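Local coordinates for putative Outer membrane protein (Helicobacter pylori, PDB 6GW5) that is the adhesin domain of the Hop-family outer membrane protein SabA, a lectin that probably attaches the bacterium to host Lewis-type glycans, at residues V377-P386 / N398-L409. Sequence-based numbering, arbitrary orientation.
Sequences VNTKDIITLP and NYQINPEQQSNL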
loop_
_atom_site.group_PDB
_atom_site.type_symbol
_atom_site.label_atom_id
_atom_site.label_comp_id
_atom_site.label_asym_id
_atom_site.label_seq_id
_atom_site.Cartn_x
_atom_site.Cartn_y
_atom_site.Cartn_z
ATOM N N VAL A 377 -14.916 -8.387 -47.630
ATOM C CA VAL A 377 -13.839 -9.159 -46.975
ATOM C C VAL A 377 -14.115 -10.648 -46.784
ATOM O O VAL A 377 -15.147 -11.047 -46.220
ATOM C CB VAL A 377 -13.495 -8.587 -45.590
ATOM C CG1 VAL A 377 -12.298 -9.314 -44.987
ATOM C CG2 VAL A 377 -13.196 -7.098 -45.700
ATOM N N ASN A 378 -13.146 -11.474 -47.180
ATOM C CA ASN A 378 -13.244 -12.920 -46.964
ATOM C C ASN A 378 -13.008 -13.306 -45.508
ATOM O O ASN A 378 -11.977 -13.037 -44.941
ATOM C CB ASN A 378 -12.266 -13.700 -47.829
ATOM C CG ASN A 378 -12.420 -15.206 -47.660
ATOM O OD1 ASN A 378 -13.424 -15.685 -47.145
ATOM N ND2 ASN A 378 -11.395 -15.950 -48.035
ATOM N N THR A 379 -13.994 -13.985 -44.956
ATOM C CA THR A 379 -14.115 -14.230 -43.535
ATOM C C THR A 379 -14.413 -15.712 -43.219
ATOM O O THR A 379 -14.567 -16.120 -42.071
ATOM C CB THR A 379 -15.230 -13.230 -43.141
ATOM O OG1 THR A 379 -14.734 -12.216 -42.260
ATOM C CG2 THR A 379 -16.393 -13.894 -42.607
ATOM N N LYS A 380 -14.523 -16.494 -44.272
ATOM C CA LYS A 380 -14.706 -17.905 -44.149
ATOM C C LYS A 380 -13.548 -18.526 -43.354
ATOM O O LYS A 380 -12.365 -18.375 -43.716
ATOM C CB LYS A 380 -14.813 -18.542 -45.548
ATOM C CG LYS A 380 -14.846 -20.069 -45.601
ATOM C CD LYS A 380 -16.200 -20.639 -45.189
ATOM C CE LYS A 380 -16.283 -22.169 -45.374
ATOM N NZ LYS A 380 -17.033 -22.660 -46.579
ATOM N N ASP A 381 -13.896 -19.233 -42.279
ATOM C CA ASP A 381 -12.908 -19.893 -41.444
ATOM C C ASP A 381 -11.826 -18.912 -40.901
ATOM O O ASP A 381 -10.678 -19.287 -40.680
ATOM C CB ASP A 381 -12.248 -21.047 -42.225
ATOM C CG ASP A 381 -13.194 -22.258 -42.455
ATOM O OD1 ASP A 381 -14.203 -22.452 -41.743
ATOM O OD2 ASP A 381 -12.907 -23.022 -43.381
ATOM N N ILE A 382 -12.188 -17.649 -40.699
ATOM C CA ILE A 382 -11.248 -16.697 -40.113
ATOM C C ILE A 382 -10.807 -17.163 -38.714
ATOM O O ILE A 382 -9.695 -16.904 -38.275
ATOM C CB ILE A 382 -11.859 -15.267 -40.043
ATOM C CG1 ILE A 382 -10.808 -14.236 -39.630
ATOM C CG2 ILE A 382 -13.051 -15.169 -39.080
ATOM C CD1 ILE A 382 -11.201 -12.832 -40.044
ATOM N N ILE A 383 -11.695 -17.854 -38.021
ATOM C CA ILE A 383 -11.352 -18.527 -36.792
ATOM C C ILE A 383 -11.789 -19.978 -36.830
ATOM O O ILE A 383 -12.904 -20.300 -37.148
ATOM C CB ILE A 383 -11.936 -17.785 -35.562
ATOM C CG1 ILE A 383 -11.431 -18.409 -34.263
ATOM C CG2 ILE A 383 -13.449 -17.818 -35.579
ATOM C CD1 ILE A 383 -11.703 -17.545 -33.053
ATOM N N THR A 384 -10.913 -20.821 -36.334
ATOM C CA THR A 384 -11.005 -22.246 -36.459
ATOM C C THR A 384 -10.431 -22.936 -35.264
ATOM O O THR A 384 -9.700 -22.327 -34.502
ATOM C CB THR A 384 -10.155 -22.566 -37.697
ATOM O OG1 THR A 384 -11.054 -22.939 -38.725
ATOM C CG2 THR A 384 -9.057 -23.610 -37.463
ATOM N N LEU A 385 -10.783 -24.198 -35.068
ATOM C CA LEU A 385 -10.217 -25.003 -33.996
ATOM C C LEU A 385 -9.594 -26.257 -34.590
ATOM O O LEU A 385 -10.286 -27.237 -34.855
ATOM C CB LEU A 385 -11.252 -25.372 -32.910
ATOM C CG LEU A 385 -10.663 -26.226 -31.754
ATOM C CD1 LEU A 385 -9.607 -25.444 -30.981
ATOM C CD2 LEU A 385 -11.726 -26.766 -30.795
ATOM N N PRO A 386 -8.284 -26.227 -34.758
ATOM C CA PRO A 386 -7.568 -27.317 -35.388
ATOM C C PRO A 386 -7.813 -28.683 -34.763
ATOM O O PRO A 386 -7.776 -28.836 -33.544
ATOM C CB PRO A 386 -6.081 -26.900 -35.239
ATOM C CG PRO A 386 -6.138 -25.424 -35.238
ATOM C CD PRO A 386 -7.374 -25.113 -34.436
ATOM N N ASN A 398 -7.347 -23.731 -28.156
ATOM C CA ASN A 398 -6.311 -23.102 -28.907
ATOM C C ASN A 398 -6.779 -22.701 -30.297
ATOM O O ASN A 398 -6.319 -23.172 -31.297
ATOM C CB ASN A 398 -5.155 -24.049 -28.938
ATOM C CG ASN A 398 -3.886 -23.410 -29.421
ATOM O OD1 ASN A 398 -3.742 -22.189 -29.427
ATOM N ND2 ASN A 398 -2.939 -24.243 -29.815
ATOM N N TYR A 399 -7.711 -21.774 -30.348
ATOM C CA TYR A 399 -8.316 -21.368 -31.625
ATOM C C TYR A 399 -7.286 -20.711 -32.506
ATOM O O TYR A 399 -6.420 -20.037 -31.987
ATOM C CB TYR A 399 -9.458 -20.385 -31.385
ATOM C CG TYR A 399 -10.577 -21.035 -30.643
ATOM C CD1 TYR A 399 -11.461 -21.864 -31.305
ATOM C CD2 TYR A 399 -10.747 -20.845 -29.277
ATOM C CE1 TYR A 399 -12.485 -22.503 -30.624
ATOM C CE2 TYR A 399 -11.774 -21.456 -28.586
ATOM C CZ TYR A 399 -12.624 -22.295 -29.254
ATOM O OH TYR A 399 -13.642 -22.908 -28.578
ATOM N N GLN A 400 -7.362 -20.919 -33.819
ATOM C CA GLN A 400 -6.456 -20.229 -34.758
ATOM C C GLN A 400 -7.206 -19.201 -35.478
ATOM O O GLN A 400 -8.249 -19.453 -36.040
ATOM C CB GLN A 400 -5.771 -21.165 -35.765
ATOM C CG GLN A 400 -4.872 -22.226 -35.105
ATOM C CD GLN A 400 -3.834 -21.713 -34.047
ATOM O OE1 GLN A 400 -3.986 -21.926 -32.840
ATOM N NE2 GLN A 400 -2.754 -21.105 -34.516
ATOM N N ILE A 401 -6.692 -18.004 -35.391
ATOM C CA ILE A 401 -7.198 -16.893 -36.155
ATOM C C ILE A 401 -6.272 -16.674 -37.339
ATOM O O ILE A 401 -5.079 -16.420 -37.180
ATOM C CB ILE A 401 -7.214 -15.624 -35.287
ATOM C CG1 ILE A 401 -8.198 -15.808 -34.116
ATOM C CG2 ILE A 401 -7.565 -14.378 -36.122
ATOM C CD1 ILE A 401 -7.758 -15.109 -32.874
ATOM N N ASN A 402 -6.845 -16.730 -38.519
ATOM C CA ASN A 402 -6.109 -16.488 -39.742
ATOM C C ASN A 402 -5.588 -15.054 -39.825
ATOM O O ASN A 402 -6.365 -14.109 -39.864
ATOM C CB ASN A 402 -7.009 -16.770 -40.946
ATOM C CG ASN A 402 -6.255 -16.706 -42.250
ATOM O OD1 ASN A 402 -5.722 -15.657 -42.632
ATOM N ND2 ASN A 402 -6.171 -17.825 -42.924
ATOM N N PRO A 403 -4.274 -14.883 -39.864
ATOM C CA PRO A 403 -3.773 -13.499 -39.796
ATOM C C PRO A 403 -3.953 -12.646 -41.060
ATOM O O PRO A 403 -4.071 -11.434 -40.925
ATOM C CB PRO A 403 -2.295 -13.691 -39.473
ATOM C CG PRO A 403 -1.967 -15.025 -40.054
ATOM C CD PRO A 403 -3.183 -15.875 -39.903
ATOM N N GLU A 404 -3.935 -13.250 -42.259
ATOM C CA GLU A 404 -4.220 -12.490 -43.522
ATOM C C GLU A 404 -5.620 -11.903 -43.432
ATOM O O GLU A 404 -5.824 -10.720 -43.639
ATOM C CB GLU A 404 -4.141 -13.295 -44.862
ATOM C CG GLU A 404 -3.338 -14.593 -44.928
ATOM C CD GLU A 404 -1.847 -14.445 -44.593
ATOM O OE1 GLU A 404 -1.353 -15.340 -43.871
ATOM O OE2 GLU A 404 -1.159 -13.472 -45.029
ATOM N N GLN A 405 -6.576 -12.756 -43.103
ATOM C CA GLN A 405 -7.963 -12.358 -43.100
ATOM C C GLN A 405 -8.236 -11.359 -41.972
ATOM O O GLN A 405 -9.066 -10.456 -42.123
ATOM C CB GLN A 405 -8.871 -13.578 -42.986
ATOM C CG GLN A 405 -8.697 -14.644 -44.063
ATOM C CD GLN A 405 -9.555 -15.865 -43.799
ATOM O OE1 GLN A 405 -9.058 -16.927 -43.447
ATOM N NE2 GLN A 405 -10.866 -15.707 -43.952
ATOM N N GLN A 406 -7.525 -11.493 -40.857
ATOM C CA GLN A 406 -7.692 -10.549 -39.768
ATOM C C GLN A 406 -7.086 -9.210 -40.161
ATOM O O GLN A 406 -7.662 -8.166 -39.883
ATOM C CB GLN A 406 -7.053 -11.052 -38.471
ATOM C CG GLN A 406 -7.109 -10.036 -37.333
ATOM C CD GLN A 406 -6.636 -10.603 -36.009
ATOM O OE1 GLN A 406 -5.640 -11.333 -35.950
ATOM N NE2 GLN A 406 -7.361 -10.270 -34.931
ATOM N N SER A 407 -5.909 -9.251 -40.766
ATOM C CA SER A 407 -5.283 -8.051 -41.312
ATOM C C SER A 407 -6.224 -7.351 -42.304
ATOM O O SER A 407 -6.484 -6.148 -42.186
ATOM C CB SER A 407 -3.959 -8.421 -41.984
ATOM O OG SER A 407 -3.208 -7.275 -42.319
ATOM N N ASN A 408 -6.754 -8.121 -43.257
ATOM C CA ASN A 408 -7.748 -7.605 -44.207
ATOM C C ASN A 408 -8.897 -6.911 -43.489
ATOM O O ASN A 408 -9.307 -5.822 -43.857
ATOM C CB ASN A 408 -8.336 -8.733 -45.106
ATOM C CG ASN A 408 -7.395 -9.181 -46.231
ATOM O OD1 ASN A 408 -6.432 -8.506 -46.572
ATOM N ND2 ASN A 408 -7.688 -10.330 -46.809
ATOM N N LEU A 409 -9.452 -7.588 -42.497
ATOM C CA LEU A 409 -10.597 -7.072 -41.762
ATOM C C LEU A 409 -10.257 -5.753 -41.108
ATOM O O LEU A 409 -11.040 -4.831 -41.136
ATOM C CB LEU A 409 -11.011 -8.086 -40.697
ATOM C CG LEU A 409 -12.219 -7.737 -39.851
ATOM C CD1 LEU A 409 -13.511 -7.858 -40.644
ATOM C CD2 LEU A 409 -12.257 -8.647 -38.649
#
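The side-chain amide nitrogen of Gln-405 gives both of its N-H groups to backbone carbonyls of the facing loop. NE2 reaches Asn-378 O at 3.1 Å, in an almost straight bond (177°), and Lys-380 O at the same distance. Both acceptors lie close to the glutamine's amide plane, but NE2 sits above the plane of each carbonyl. The two bonds therefore fix how the amide is turned. The side chain runs out straight (chi2 175°), which carries the amide from the first turn of the helix to the loop. The loop is shaped from within: Asn-378 OD1 accepts from Lys-380 N in an Asx turn, and a type II turn runs from Thr-379 to Ile-382. With CG1 of Ile-382 anti to the backbone N (chi1 -171°), its CD1 is brought alongside the helix start, 3.8 Å from Gln-405 CB.

Past the turn, 383-384 and 400-401 form a short antiparallel beta hairpin with a long connecting loop, in the adhesin domain. It lies against helices 3-32 and 348-370. Thr-384 and Gln-400 are its hydrogen-bonded pair, with Gln-400 N to Thr-384 O at 2.8 Å. Asn-402 N extends the pairing to Ile-382 O (2.9 Å). Asn-402 is also the N-cap of helix 403-415; its OD1 accepts from Gln-405 N.

On the face carrying Ile-383 and Ile-401, CD1 of the first meets CG1 of the second at 4.1 Å. The Tyr-399 ring takes Leu-385 CD1 over one face, and Thr-384 O lies at its edge. This ring also stacks with Tyr-359. At the other end, Val-377 CG1 touches Asn-408 CB (4.0 Å), while Leu-409 packs on Tyr-12.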